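Local coordinates for genome polyprotein (Chicken sicinivirus JSY, PDB 6QWT) that contributes, through its C-terminal 3Dpol portion, the RNA-dependent RNA polymerase that probably copies the viral RNA genome, as in other picornaviruses, at residues Ser423-Ala428 with Gln437-Thr442; Leu427-Gly432 with Glu460-Arg465; Asp150-Thr155 with Asp284-Met289. One frame throughout, in Å; residues are numbered along the deposited sequence.

Interaction 1. Residues Ser423-Ala428 with Gln437-Thr442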
loop_
_atom_site.group_PDB
_atom_site.type_symbol
_atom_site.label_atom_id
_atom_site.label_comp_id
_atom_site.label_asym_id
_atom_site.label_seq_id
_atom_site.Cartn_x
_atom_site.Cartn_y
_atom_site.Cartn_z
ATOM N N SER A 423 15.979 -13.249 -1.398
ATOM C CA SER A 423 14.616 -12.731 -1.462
ATOM C C SER A 423 14.177 -12.458 -2.898
ATOM O O SER A 423 12.977 -12.507 -3.194
ATOM C CB SER A 423 14.491 -11.466 -0.611
ATOM O OG SER A 423 15.512 -10.542 -0.929
ATOM N N LEU A 424 15.119 -12.169 -3.798
ATOM C CA LEU A 424 14.770 -11.970 -5.200
ATOM C C LEU A 424 14.550 -13.283 -5.939
ATOM O O LEU A 424 13.820 -13.302 -6.938
ATOM C CB LEU A 424 15.853 -11.146 -5.900
ATOM C CG LEU A 424 16.010 -9.715 -5.368
ATOM C CD1 LEU A 424 17.183 -9.010 -6.029
ATOM C CD2 LEU A 424 14.729 -8.903 -5.547
ATOM N N CYS A 425 15.153 -14.378 -5.469
ATOM C CA CYS A 425 14.866 -15.686 -6.047
ATOM C C CYS A 425 13.386 -16.024 -5.930
ATOM O O CYS A 425 12.812 -16.651 -6.827
ATOM C CB CYS A 425 15.715 -16.755 -5.364
ATOM S SG CYS A 425 17.469 -16.647 -5.755
ATOM N N TYR A 426 12.749 -15.610 -4.830
ATOM C CA TYR A 426 11.327 -15.870 -4.644
ATOM C C TYR A 426 10.470 -15.162 -5.684
ATOM O O TYR A 426 9.337 -15.589 -5.933
ATOM C CB TYR A 426 10.888 -15.443 -3.244
ATOM C CG TYR A 426 11.547 -16.220 -2.131
ATOM C CD1 TYR A 426 12.319 -15.578 -1.171
ATOM C CD2 TYR A 426 11.394 -17.600 -2.034
ATOM C CE1 TYR A 426 12.924 -16.285 -0.147
ATOM C CE2 TYR A 426 11.998 -18.317 -1.011
ATOM C CZ TYR A 426 12.762 -17.652 -0.071
ATOM O OH TYR A 426 13.365 -18.351 0.950
ATOM N N LEU A 427 10.984 -14.091 -6.290
ATOM C CA LEU A 427 10.250 -13.358 -7.312
ATOM C C LEU A 427 10.573 -13.843 -8.718
ATOM O O LEU A 427 9.678 -13.927 -9.564
ATOM C CB LEU A 427 10.552 -11.858 -7.203
ATOM C CG LEU A 427 10.282 -11.194 -5.848
ATOM C CD1 LEU A 427 10.701 -9.732 -5.874
ATOM C CD2 LEU A 427 8.815 -11.323 -5.480
ATOM N N ALA A 428 11.839 -14.181 -8.973
ATOM C CA ALA A 428 12.338 -14.402 -10.324
ATOM C C ALA A 428 12.040 -15.790 -10.883
ATOM O O ALA A 428 11.913 -15.933 -12.103
ATOM C CB ALA A 428 13.851 -14.161 -10.362
ATOM N N GLN A 437 17.317 -19.112 -14.729
ATOM C CA GLN A 437 18.733 -19.442 -14.832
ATOM C C GLN A 437 19.521 -18.309 -15.476
ATOM O O GLN A 437 20.653 -18.023 -15.071
ATOM C CB GLN A 437 18.913 -20.736 -15.623
ATOM C CG GLN A 437 20.303 -21.332 -15.507
ATOM C CD GLN A 437 20.696 -21.594 -14.067
ATOM O OE1 GLN A 437 19.923 -22.162 -13.293
ATOM N NE2 GLN A 437 21.899 -21.170 -13.696
ATOM N N LYS A 438 18.936 -17.649 -16.482
ATOM C CA LYS A 438 19.631 -16.551 -17.150
ATOM C C LYS A 438 19.907 -15.407 -16.181
ATOM O O LYS A 438 20.993 -14.816 -16.197
ATOM C CB LYS A 438 18.816 -16.060 -18.347
ATOM C CG LYS A 438 18.877 -16.975 -19.562
ATOM C CD LYS A 438 17.882 -16.537 -20.632
ATOM C CE LYS A 438 17.943 -17.436 -21.863
ATOM N NZ LYS A 438 17.478 -18.821 -21.579
ATOM N N TRP A 439 18.932 -15.084 -15.330
ATOM C CA TRP A 439 19.148 -14.069 -14.306
ATOM C C TRP A 439 20.232 -14.507 -13.327
ATOM O O TRP A 439 21.136 -13.732 -13.000
ATOM C CB TRP A 439 17.837 -13.780 -13.575
ATOM C CG TRP A 439 17.990 -12.845 -12.417
ATOM C CD1 TRP A 439 18.194 -11.496 -12.470
ATOM C CD2 TRP A 439 17.954 -13.191 -11.026
ATOM N NE1 TRP A 439 18.290 -10.980 -11.200
ATOM C CE2 TRP A 439 18.145 -12.000 -10.295
ATOM C CE3 TRP A 439 17.781 -14.391 -10.328
ATOM C CZ2 TRP A 439 18.167 -11.974 -8.902
ATOM C CZ3 TRP A 439 17.805 -14.364 -8.945
ATOM C CH2 TRP A 439 17.995 -13.164 -8.245
ATOM N N CYS A 440 20.163 -15.757 -12.858
ATOM C CA CYS A 440 21.165 -16.252 -11.915
ATOM C C CYS A 440 22.562 -16.226 -12.522
ATOM O O CYS A 440 23.525 -15.813 -11.865
ATOM C CB CYS A 440 20.817 -17.672 -11.463
ATOM S SG CYS A 440 19.268 -17.841 -10.541
ATOM N N ASP A 441 22.694 -16.666 -13.776
ATOM C CA ASP A 441 24.010 -16.724 -14.405
ATOM C C ASP A 441 24.589 -15.330 -14.619
ATOM O O ASP A 441 25.787 -15.112 -14.409
ATOM C CB ASP A 441 23.923 -17.484 -15.731
ATOM C CG ASP A 441 23.713 -18.975 -15.538
ATOM O OD1 ASP A 441 23.905 -19.466 -14.404
ATOM O OD2 ASP A 441 23.351 -19.661 -16.520
ATOM N N THR A 442 23.756 -14.374 -15.034
ATOM C CA THR A 442 24.243 -13.013 -15.244
ATOM C C THR A 442 24.665 -12.369 -13.929
ATOM O O THR A 442 25.692 -11.683 -13.866
ATOM C CB THR A 442 23.171 -12.173 -15.935
ATOM O OG1 THR A 442 22.782 -12.806 -17.158
ATOM C CG2 THR A 442 23.698 -10.775 -16.242
#
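Leu424 O is gripped twice within its own helix, by Leu427 N at 3.0 Å and by Ala428 N at 3.0 Å. The double acceptance ties together the last turn of helix 417-428, whose Leu424 and Ala428 meet the indole of Trp439.

The meeting itself is apolar and centred on Trp439, whose CG lies anti to its backbone N (chi1 174°), sending the indole toward the other helix. Ala428 CB sits over one ring face, offset toward the rim, 3.9 Å from Trp439 CE3. Cys425 SG comes in at the edge, in the ring plane, 3.9 Å from Trp439 CZ3, a sulfur-aromatic contact in which the sulfur lies 5.2 Å from the centroid of the six-membered ring and 90° off its normal. Leu424 approaches obliquely with its CB, 3.8 Å from Trp439 CH2. The axes of the two helical segments approach to 11.0 Å, at 150° between their directions, and the indole spans the interface.

The two helices form a helical hairpin in the thumb of the polymerase. Helix 402-408 adds Tyr405, edge-to-face with Trp439 and touching Leu424 and Ala428, while Phe456, in the loop before helix 459-469, and Leu462 on that helix pack on Cys425.

Interaction 2. Residues Leu427-Gly432 with Glu460-Arg465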
loop_
_atom_site.group_PDB
_atom_site.type_symbol
_atom_site.label_atom_id
_atom_site.label_comp_id
_atom_site.label_asym_id
_atom_site.label_seq_id
_atom_site.Cartn_x
_atom_site.Cartn_y
_atom_site.Cartn_z
ATOM N N LEU A 427 10.984 -14.091 -6.290
ATOM C CA LEU A 427 10.250 -13.358 -7.312
ATOM C C LEU A 427 10.573 -13.843 -8.718
ATOM O O LEU A 427 9.678 -13.927 -9.564
ATOM C CB LEU A 427 10.552 -11.858 -7.203
ATOM C CG LEU A 427 10.282 -11.194 -5.848
ATOM C CD1 LEU A 427 10.701 -9.732 -5.874
ATOM C CD2 LEU A 427 8.815 -11.323 -5.480
ATOM N N ALA A 428 11.839 -14.181 -8.973
ATOM C CA ALA A 428 12.338 -14.402 -10.324
ATOM C C ALA A 428 12.040 -15.790 -10.883
ATOM O O ALA A 428 11.913 -15.933 -12.103
ATOM C CB ALA A 428 13.851 -14.161 -10.362
ATOM N N HIS A 429 11.926 -16.817 -10.037
ATOM C CA HIS A 429 11.764 -18.173 -10.556
ATOM C C HIS A 429 10.449 -18.365 -11.300
ATOM O O HIS A 429 10.351 -19.279 -12.128
ATOM C CB HIS A 429 11.874 -19.196 -9.423
ATOM C CG HIS A 429 10.614 -19.356 -8.629
ATOM N ND1 HIS A 429 9.613 -20.235 -8.988
ATOM C CD2 HIS A 429 10.193 -18.746 -7.497
ATOM C CE1 HIS A 429 8.629 -20.159 -8.108
ATOM N NE2 HIS A 429 8.956 -19.262 -7.195
ATOM N N HIS A 430 9.441 -17.528 -11.030
ATOM C CA HIS A 430 8.149 -17.643 -11.699
ATOM C C HIS A 430 8.224 -17.358 -13.195
ATOM O O HIS A 430 7.269 -17.674 -13.913
ATOM C CB HIS A 430 7.134 -16.697 -11.053
ATOM C CG HIS A 430 6.637 -17.162 -9.719
ATOM N ND1 HIS A 430 5.950 -18.346 -9.554
ATOM C CD2 HIS A 430 6.727 -16.605 -8.489
ATOM C CE1 HIS A 430 5.636 -18.497 -8.280
ATOM N NE2 HIS A 430 6.097 -17.454 -7.611
ATOM N N ALA A 431 9.316 -16.774 -13.680
ATOM C CA ALA A 431 9.477 -16.503 -15.102
ATOM C C ALA A 431 9.774 -17.754 -15.920
ATOM O O ALA A 431 9.866 -17.658 -17.147
ATOM C CB ALA A 431 10.596 -15.479 -15.320
ATOM N N GLY A 432 9.930 -18.911 -15.281
ATOM C CA GLY A 432 10.319 -20.115 -15.973
ATOM C C GLY A 432 11.716 -20.553 -15.581
ATOM O O GLY A 432 12.561 -19.736 -15.205
ATOM N N GLU A 460 14.152 -26.243 -8.588
ATOM C CA GLU A 460 13.303 -27.350 -8.162
ATOM C C GLU A 460 12.750 -27.127 -6.762
ATOM O O GLU A 460 11.630 -27.559 -6.461
ATOM C CB GLU A 460 14.080 -28.666 -8.218
ATOM C CG GLU A 460 14.199 -29.245 -9.612
ATOM C CD GLU A 460 15.616 -29.191 -10.138
ATOM O OE1 GLU A 460 16.030 -30.157 -10.815
ATOM O OE2 GLU A 460 16.313 -28.186 -9.873
ATOM N N VAL A 461 13.518 -26.465 -5.895
ATOM C CA VAL A 461 13.035 -26.149 -4.554
ATOM C C VAL A 461 11.918 -25.115 -4.621
ATOM O O VAL A 461 10.879 -25.252 -3.963
ATOM C CB VAL A 461 14.196 -25.663 -3.666
ATOM C CG1 VAL A 461 13.663 -25.059 -2.369
ATOM C CG2 VAL A 461 15.164 -26.803 -3.378
ATOM N N LEU A 462 12.114 -24.061 -5.416
ATOM C CA LEU A 462 11.117 -22.999 -5.484
ATOM C C LEU A 462 9.837 -23.485 -6.149
ATOM O O LEU A 462 8.734 -23.172 -5.687
ATOM C CB LEU A 462 11.689 -21.791 -6.226
ATOM C CG LEU A 462 12.870 -21.120 -5.520
ATOM C CD1 LEU A 462 13.595 -20.149 -6.445
ATOM C CD2 LEU A 462 12.410 -20.422 -4.246
ATOM N N GLN A 463 9.961 -24.255 -7.234
ATOM C CA GLN A 463 8.772 -24.725 -7.933
ATOM C C GLN A 463 8.012 -25.752 -7.105
ATOM O O GLN A 463 6.777 -25.732 -7.071
ATOM C CB GLN A 463 9.150 -25.299 -9.300
ATOM C CG GLN A 463 7.996 -25.973 -10.043
ATOM C CD GLN A 463 6.940 -24.995 -10.547
ATOM O OE1 GLN A 463 7.010 -23.789 -10.293
ATOM N NE2 GLN A 463 5.954 -25.516 -11.270
ATOM N N TYR A 464 8.725 -26.651 -6.422
ATOM C CA TYR A 464 8.041 -27.613 -5.564
ATOM C C TYR A 464 7.276 -26.904 -4.454
ATOM O O TYR A 464 6.099 -27.194 -4.211
ATOM C CB TYR A 464 9.028 -28.610 -4.953
ATOM C CG TYR A 464 8.427 -29.305 -3.750
ATOM C CD1 TYR A 464 7.481 -30.313 -3.912
ATOM C CD2 TYR A 464 8.763 -28.922 -2.456
ATOM C CE1 TYR A 464 6.908 -30.934 -2.821
ATOM C CE2 TYR A 464 8.190 -29.538 -1.360
ATOM C CZ TYR A 464 7.266 -30.543 -1.548
ATOM O OH TYR A 464 6.695 -31.161 -0.456
ATOM N N ARG A 465 7.937 -25.978 -3.755
ATOM C CA ARG A 465 7.287 -25.316 -2.630
ATOM C C ARG A 465 6.126 -24.441 -3.083
ATOM O O ARG A 465 5.143 -24.298 -2.348
ATOM C CB ARG A 465 8.308 -24.501 -1.835
ATOM C CG ARG A 465 9.070 -25.342 -0.819
ATOM C CD ARG A 465 9.897 -24.500 0.135
ATOM N NE ARG A 465 9.079 -23.678 1.024
ATOM C CZ ARG A 465 8.408 -24.141 2.076
ATOM N NH1 ARG A 465 7.696 -23.309 2.825
ATOM N NH2 ARG A 465 8.442 -25.433 2.380
HETATM O O HOH W 1 8.210 -21.383 -10.862
#
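This is a CH-pi contact backed by a water bridge, inside the helical thumb of the polymerase. It joins the 3-10 turn that follows helix 417-428 to helix 459-469 near the C-terminus. His429 and Leu462 are the closest pair along the two backbones, with His429 CA and Leu462 CA 7.0 Å apart.

The imidazole lies flat against the helix: Leu462 CB stands over the centre of one face, 3.6 Å from the ring centroid and only 10° off its normal. Leu462 CD1 packs beside the root of the ring, 3.6 Å from His429 CB. His429 CG falls between its own backbone N and carbonyl carbon (chi1 81°), a turn that folds the ring close to its main chain and presents its flat face to Leu462. The opposite face is backed by His430 CG, offset toward the rim, which leaves the imidazole sandwiched. His430 is itself anchored by hydrogen bonds to Asp213 and His397, and Tyr436 of helix 433-449 touches both His429 and Leu462.

The polar side of the contact is carried by one water, which links both the ring and the main chain of His429 to the partner helix. It donates to Gln463 OE1 at 2.7 Å, with Gln463 NE2 held by Asp389 so that the amide is fixed at both ends. The same water donates at a longer 3.3 Å to His429 O, which also takes the N-H of Gly432, the N-cap residue of helix 433-449, at 3.2 Å, and it lies 2.6 Å from His429 ND1.

Interaction 3. Residues Asp150-Thr155 with Asp284-Met289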
loop_
_atom_site.group_PDB
_atom_site.type_symbol
_atom_site.label_atom_id
_atom_site.label_comp_id
_atom_site.label_asym_id
_atom_site.label_seq_id
_atom_site.Cartn_x
_atom_site.Cartn_y
_atom_site.Cartn_z
ATOM N N ASP A 150 -5.456 12.818 18.609
ATOM C CA ASP A 150 -4.659 14.002 18.286
ATOM C C ASP A 150 -3.193 13.578 18.235
ATOM O O ASP A 150 -2.553 13.401 19.277
ATOM C CB ASP A 150 -4.896 15.094 19.328
ATOM C CG ASP A 150 -4.211 16.405 18.982
ATOM O OD1 ASP A 150 -3.701 16.545 17.852
ATOM O OD2 ASP A 150 -4.193 17.305 19.847
ATOM N N TYR A 151 -2.656 13.421 17.028
ATOM C CA TYR A 151 -1.322 12.859 16.870
ATOM C C TYR A 151 -0.729 13.335 15.549
ATOM O O TYR A 151 -1.434 13.849 14.675
ATOM C CB TYR A 151 -1.356 11.326 16.938
ATOM C CG TYR A 151 -2.217 10.685 15.874
ATOM C CD1 TYR A 151 -1.687 10.348 14.635
ATOM C CD2 TYR A 151 -3.561 10.417 16.108
ATOM C CE1 TYR A 151 -2.470 9.766 13.657
ATOM C CE2 TYR A 151 -4.352 9.833 15.133
ATOM C CZ TYR A 151 -3.798 9.510 13.910
ATOM O OH TYR A 151 -4.573 8.930 12.933
ATOM N N PHE A 152 0.581 13.135 15.412
ATOM C CA PHE A 152 1.355 13.603 14.267
ATOM C C PHE A 152 1.848 12.422 13.440
ATOM O O PHE A 152 2.363 11.445 13.993
ATOM C CB PHE A 152 2.563 14.429 14.721
ATOM C CG PHE A 152 2.224 15.822 15.172
ATOM C CD1 PHE A 152 2.107 16.853 14.254
ATOM C CD2 PHE A 152 2.049 16.104 16.517
ATOM C CE1 PHE A 152 1.805 18.137 14.668
ATOM C CE2 PHE A 152 1.748 17.390 16.937
ATOM C CZ PHE A 152 1.627 18.405 16.010
ATOM N N TYR A 153 1.703 12.521 12.120
ATOM C CA TYR A 153 2.446 11.665 11.207
ATOM C C TYR A 153 3.830 12.263 10.980
ATOM O O TYR A 153 3.960 13.471 10.755
ATOM C CB TYR A 153 1.717 11.530 9.866
ATOM C CG TYR A 153 0.465 10.677 9.899
ATOM C CD1 TYR A 153 0.509 9.323 9.573
ATOM C CD2 TYR A 153 -0.765 11.228 10.242
ATOM C CE1 TYR A 153 -0.643 8.541 9.599
ATOM C CE2 TYR A 153 -1.914 10.459 10.271
ATOM C CZ TYR A 153 -1.851 9.119 9.949
ATOM O OH TYR A 153 -3.003 8.364 9.982
ATOM N N THR A 154 4.863 11.426 11.043
ATOM C CA THR A 154 6.203 11.837 10.640
ATOM C C THR A 154 6.359 11.621 9.141
ATOM O O THR A 154 6.121 10.518 8.641
ATOM C CB THR A 154 7.280 11.053 11.392
ATOM O OG1 THR A 154 7.081 9.648 11.189
ATOM C CG2 THR A 154 7.220 11.358 12.876
ATOM N N THR A 155 6.761 12.670 8.428
ATOM C CA THR A 155 6.873 12.646 6.974
ATOM C C THR A 155 8.340 12.642 6.562
ATOM O O THR A 155 9.126 13.463 7.046
ATOM C CB THR A 155 6.160 13.849 6.350
ATOM O OG1 THR A 155 4.788 13.862 6.765
ATOM C CG2 THR A 155 6.229 13.788 4.831
ATOM N N ASP A 284 11.208 20.435 10.279
ATOM C CA ASP A 284 10.629 21.486 11.107
ATOM C C ASP A 284 9.407 22.125 10.451
ATOM O O ASP A 284 8.982 23.213 10.857
ATOM C CB ASP A 284 11.684 22.552 11.430
ATOM C CG ASP A 284 11.243 23.508 12.534
ATOM O OD1 ASP A 284 10.801 23.034 13.602
ATOM O OD2 ASP A 284 11.335 24.736 12.324
ATOM N N GLN A 285 8.837 21.470 9.440
ATOM C CA GLN A 285 7.630 21.946 8.773
ATOM C C GLN A 285 6.428 21.234 9.385
ATOM O O GLN A 285 6.249 20.025 9.198
ATOM C CB GLN A 285 7.706 21.709 7.267
ATOM C CG GLN A 285 8.894 22.371 6.593
ATOM C CD GLN A 285 8.894 23.880 6.758
ATOM O OE1 GLN A 285 8.014 24.573 6.248
ATOM N NE2 GLN A 285 9.889 24.395 7.470
ATOM N N TRP A 286 5.614 21.984 10.119
ATOM C CA TRP A 286 4.410 21.466 10.754
ATOM C C TRP A 286 3.193 21.944 9.973
ATOM O O TRP A 286 3.047 23.144 9.718
ATOM C CB TRP A 286 4.322 21.925 12.208
ATOM C CG TRP A 286 5.565 21.646 12.993
ATOM C CD1 TRP A 286 6.718 22.379 12.995
ATOM C CD2 TRP A 286 5.784 20.551 13.892
ATOM N NE1 TRP A 286 7.640 21.810 13.842
ATOM C CE2 TRP A 286 7.091 20.687 14.404
ATOM C CE3 TRP A 286 5.004 19.471 14.314
ATOM C CZ2 TRP A 286 7.633 19.783 15.317
ATOM C CZ3 TRP A 286 5.544 18.575 15.222
ATOM C CH2 TRP A 286 6.846 18.736 15.712
ATOM N N TYR A 287 2.325 21.008 9.594
ATOM C CA TYR A 287 1.182 21.349 8.759
ATOM C C TYR A 287 0.089 20.306 8.945
ATOM O O TYR A 287 0.320 19.215 9.475
ATOM C CB TYR A 287 1.582 21.463 7.282
ATOM C CG TYR A 287 2.182 20.199 6.713
ATOM C CD1 TYR A 287 3.531 19.909 6.880
ATOM C CD2 TYR A 287 1.399 19.292 6.010
ATOM C CE1 TYR A 287 4.084 18.750 6.365
ATOM C CE2 TYR A 287 1.943 18.130 5.490
ATOM C CZ TYR A 287 3.284 17.866 5.669
ATOM O OH TYR A 287 3.828 16.712 5.153
ATOM N N ILE A 288 -1.111 20.671 8.506
ATOM C CA ILE A 288 -2.276 19.798 8.527
ATOM C C ILE A 288 -2.724 19.592 7.089
ATOM O O ILE A 288 -2.782 20.551 6.311
ATOM C CB ILE A 288 -3.414 20.389 9.384
ATOM C CG1 ILE A 288 -3.182 20.078 10.865
ATOM C CG2 ILE A 288 -4.775 19.866 8.928
ATOM C CD1 ILE A 288 -4.056 20.888 11.805
ATOM N N MET A 289 -3.008 18.343 6.730
ATOM C CA MET A 289 -3.523 18.007 5.412
ATOM C C MET A 289 -5.025 17.773 5.514
ATOM O O MET A 289 -5.472 16.903 6.268
ATOM C CB MET A 289 -2.821 16.773 4.844
ATOM C CG MET A 289 -1.463 17.066 4.221
ATOM S SD MET A 289 -1.587 18.124 2.757
ATOM C CE MET A 289 0.108 18.671 2.559
#
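Phe152 and Trp286 both carry CG anti to the carbonyl carbon, beside the backbone N (chi1 -76° and -52°), and these rotations bring their rings together above strand 277-282 of the fingers sheet. That strand runs between 152-157 and 285-290, so the contact is made by side chains reaching over a middle strand, and neither backbone pairs with the other.

The rings form a T-shaped stack. The benzo edge of Trp286 points at the face of Phe152, with centroids 5.1 Å apart and planes at 80°. Trp286 CZ3 stands over that face toward its rim, and the closest atoms are Phe152 CE1 and Trp286 CE3 at 3.5 Å. Trp286 also touches Val281 of the middle strand, and its NE1 makes a weak hydrogen bond of 3.4 Å to Asp284 OD1, in the plane of the indole. Lys279, on the strand between, makes a cation-pi contact with Phe152 and a salt bridge with Asp150.

The other side of the sheet carries a second meeting. Tyr287, whose ring lies nearly parallel to that of His280, extends its phenol across the middle strand to Thr155, the two side chains crossing at about a right angle. Thr155 OG1 is hydrogen-bonded to Glu176 OE2 of the adjoining strand and lies 3.4 Å from Tyr287 OH, while Thr155 CG2 is 3.8 Å from the same oxygen.

How the interactions relate
Interactions 1 and 2 belong to one buried cluster in the thumb: their centres lie 9 Å apart, they share Leu427 and Ala428, and they touch where Leu462 CD1 packs 3.6 Å from Cys425 O. Interaction 1 works from helix 417-428 itself, with apolar packing and a sulfur-aromatic contact around one indole; interaction 2 works from the 3-10 turn that follows, against helix 459-469, with a water-assisted imidazole contact. Interaction 3, on the opposite side of the chain's centre and about 41 Å and 43 Å away between centres, is only partly buried. It joins two strands across a third, with a T-shaped aromatic pair on one sheet face and a tyrosine reaching a threonine on the other.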